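Local structure of RNA-binding protein Smaug (Drosophila melanogaster, 1OXJ) at residues A[60-65]-A[94-99]. The protein binds RNA through its SAM domain, which is joined in this fragment to a second helical domain, PHAT. Residues are numbered along the deposited sequence; the frame is centred on the assembly and turned at random.
Sequences DKLKER and VLTPMK
Leu62 and Arg65, one turn apart on helix 49-77, reach Thr96 and Pro97 in the loop between helices 83-91 and 111-127, a buried seam where the long helix running from the SAM range into the PHAT range meets a loop of the PHAT range. Leu62, apolar and enclosed, presses CD2 against the Thr96 side chain, tightly at 3.5 Å from Thr96 CB, while Trp13 of helix 10-16 packs on both residues. The same methyl lies over one face of the Arg65 guanidinium, toward its rim. Arginine suits the position one turn on because its flat end offers several N-H groups at once. A bend at chi3 (-60°) curls the chain back, and Arg65 NE donates to Leu62 O at 2.8 Å. Threonine serves both neighbours: its carbon branch packs on Leu62, and Thr96 OG1, also hydrogen-bonded to Ile93 O, accepts from Arg65 NH1 at 3.0 Å. Pro97 offers its carbonyl, and with NE and NH1 both held the guanidinium's rotation is restrained. A methionine in place of Arg65 would probably leave Pro97 O and Thr96 OG1 without the NH1 donor they share. The straighter bond runs from Arg65 NH1 to Pro97 O, 2.7 Å at 169°, the nitrogen 43° out of the carbonyl plane.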
loop_
_atom_site.group_PDB
_atom_site.type_symbol
_atom_site.label_atom_id
_atom_site.label_comp_id
_atom_site.label_asym_id
_atom_site.label_seq_id
_atom_site.Cartn_x
_atom_site.Cartn_y
_atom_site.Cartn_z
ATOM N N ASP A 60 8.399 1.418 -10.450
ATOM C CA ASP A 60 7.804 2.598 -11.060
ATOM C C ASP A 60 6.425 2.821 -10.455
ATOM O O ASP A 60 6.052 3.954 -10.147
ATOM C CB ASP A 60 7.692 2.431 -12.579
ATOM C CG ASP A 60 9.042 2.428 -13.259
ATOM O OD1 ASP A 60 9.831 3.360 -13.001
ATOM O OD2 ASP A 60 9.316 1.498 -14.047
ATOM N N LYS A 61 5.674 1.739 -10.261
ATOM C CA LYS A 61 4.345 1.865 -9.677
ATOM C C LYS A 61 4.448 2.365 -8.242
ATOM O O LYS A 61 3.552 3.047 -7.754
ATOM C CB LYS A 61 3.596 0.527 -9.719
ATOM C CG LYS A 61 3.235 0.096 -11.128
ATOM C CD LYS A 61 2.258 -1.070 -11.145
ATOM C CE LYS A 61 1.930 -1.465 -12.576
ATOM N NZ LYS A 61 0.930 -2.563 -12.632
ATOM N N LEU A 62 5.541 2.020 -7.564
ATOM C CA LEU A 62 5.739 2.485 -6.196
ATOM C C LEU A 62 5.799 4.002 -6.231
ATOM O O LEU A 62 5.222 4.684 -5.379
ATOM C CB LEU A 62 7.052 1.944 -5.606
ATOM C CG LEU A 62 7.089 0.477 -5.167
ATOM C CD1 LEU A 62 8.403 0.197 -4.403
ATOM C CD2 LEU A 62 5.883 0.193 -4.264
ATOM N N LYS A 63 6.482 4.533 -7.238
ATOM C CA LYS A 63 6.624 5.979 -7.363
ATOM C C LYS A 63 5.302 6.678 -7.639
ATOM O O LYS A 63 5.164 7.868 -7.369
ATOM C CB LYS A 63 7.626 6.333 -8.468
ATOM C CG LYS A 63 9.030 5.779 -8.276
ATOM C CD LYS A 63 9.962 6.342 -9.345
ATOM C CE LYS A 63 11.159 5.446 -9.600
ATOM N NZ LYS A 63 10.777 4.191 -10.325
ATOM N N GLU A 64 4.326 5.942 -8.159
ATOM C CA GLU A 64 3.017 6.522 -8.460
ATOM C C GLU A 64 2.021 6.463 -7.301
ATOM O O GLU A 64 0.943 7.048 -7.366
ATOM C CB GLU A 64 2.400 5.831 -9.674
ATOM C CG GLU A 64 3.061 6.191 -10.997
ATOM C CD GLU A 64 3.173 7.695 -11.194
ATOM O OE1 GLU A 64 2.143 8.397 -11.078
ATOM O OE2 GLU A 64 4.295 8.175 -11.464
ATOM N N ARG A 65 2.389 5.774 -6.227
ATOM C CA ARG A 65 1.495 5.646 -5.089
ATOM C C ARG A 65 0.841 6.943 -4.617
ATOM O O ARG A 65 -0.378 6.991 -4.434
ATOM C CB ARG A 65 2.222 4.976 -3.925
ATOM C CG ARG A 65 2.433 3.483 -4.122
ATOM C CD ARG A 65 3.258 2.906 -2.999
ATOM N NE ARG A 65 4.583 3.535 -2.928
ATOM C CZ ARG A 65 5.466 3.277 -1.973
ATOM N NH1 ARG A 65 5.161 2.402 -1.022
ATOM N NH2 ARG A 65 6.641 3.901 -1.955
ATOM N N VAL A 94 -1.127 -1.719 -0.079
ATOM C CA VAL A 94 -1.011 -2.112 1.324
ATOM C C VAL A 94 0.239 -2.910 1.716
ATOM O O VAL A 94 0.741 -2.765 2.837
ATOM C CB VAL A 94 -2.270 -2.872 1.779
ATOM C CG1 VAL A 94 -2.335 -4.245 1.106
ATOM C CG2 VAL A 94 -2.295 -2.961 3.301
ATOM N N LEU A 95 0.760 -3.718 0.799
ATOM C CA LEU A 95 1.950 -4.523 1.093
ATOM C C LEU A 95 3.261 -3.886 0.655
ATOM O O LEU A 95 4.335 -4.438 0.912
ATOM C CB LEU A 95 1.839 -5.899 0.433
ATOM C CG LEU A 95 0.609 -6.726 0.804
ATOM C CD1 LEU A 95 0.698 -8.094 0.143
ATOM C CD2 LEU A 95 0.510 -6.863 2.315
ATOM N N THR A 96 3.186 -2.740 -0.016
ATOM C CA THR A 96 4.404 -2.065 -0.480
ATOM C C THR A 96 5.200 -1.424 0.653
ATOM O O THR A 96 4.642 -1.049 1.682
ATOM C CB THR A 96 4.079 -0.957 -1.511
ATOM O OG1 THR A 96 3.328 0.087 -0.876
ATOM C CG2 THR A 96 3.272 -1.525 -2.663
ATOM N N PRO A 97 6.525 -1.282 0.468
ATOM C CA PRO A 97 7.403 -0.678 1.473
ATOM C C PRO A 97 7.007 0.769 1.716
ATOM O O PRO A 97 6.962 1.577 0.782
ATOM C CB PRO A 97 8.793 -0.786 0.841
ATOM C CG PRO A 97 8.674 -1.981 -0.065
ATOM C CD PRO A 97 7.302 -1.809 -0.669
ATOM N N MET A 98 6.699 1.088 2.969
ATOM C CA MET A 98 6.305 2.434 3.344
ATOM C C MET A 98 7.120 2.917 4.531
ATOM O O MET A 98 7.309 2.197 5.509
ATOM C CB MET A 98 4.816 2.488 3.718
ATOM C CG MET A 98 3.842 2.219 2.574
ATOM S SD MET A 98 2.087 2.491 3.095
ATOM C CE MET A 98 1.342 0.921 2.637
ATOM N N LYS A 99 7.601 4.146 4.437
ATOM C CA LYS A 99 8.369 4.739 5.518
ATOM C C LYS A 99 7.413 5.105 6.640
ATOM O O LYS A 99 6.203 5.194 6.434
ATOM C CB LYS A 99 9.073 6.003 5.034
ATOM C CG LYS A 99 10.046 5.780 3.886
ATOM C CD LYS A 99 10.840 7.041 3.582
ATOM C CE LYS A 99 11.914 7.284 4.630
ATOM N NZ LYS A 99 12.803 8.422 4.256
#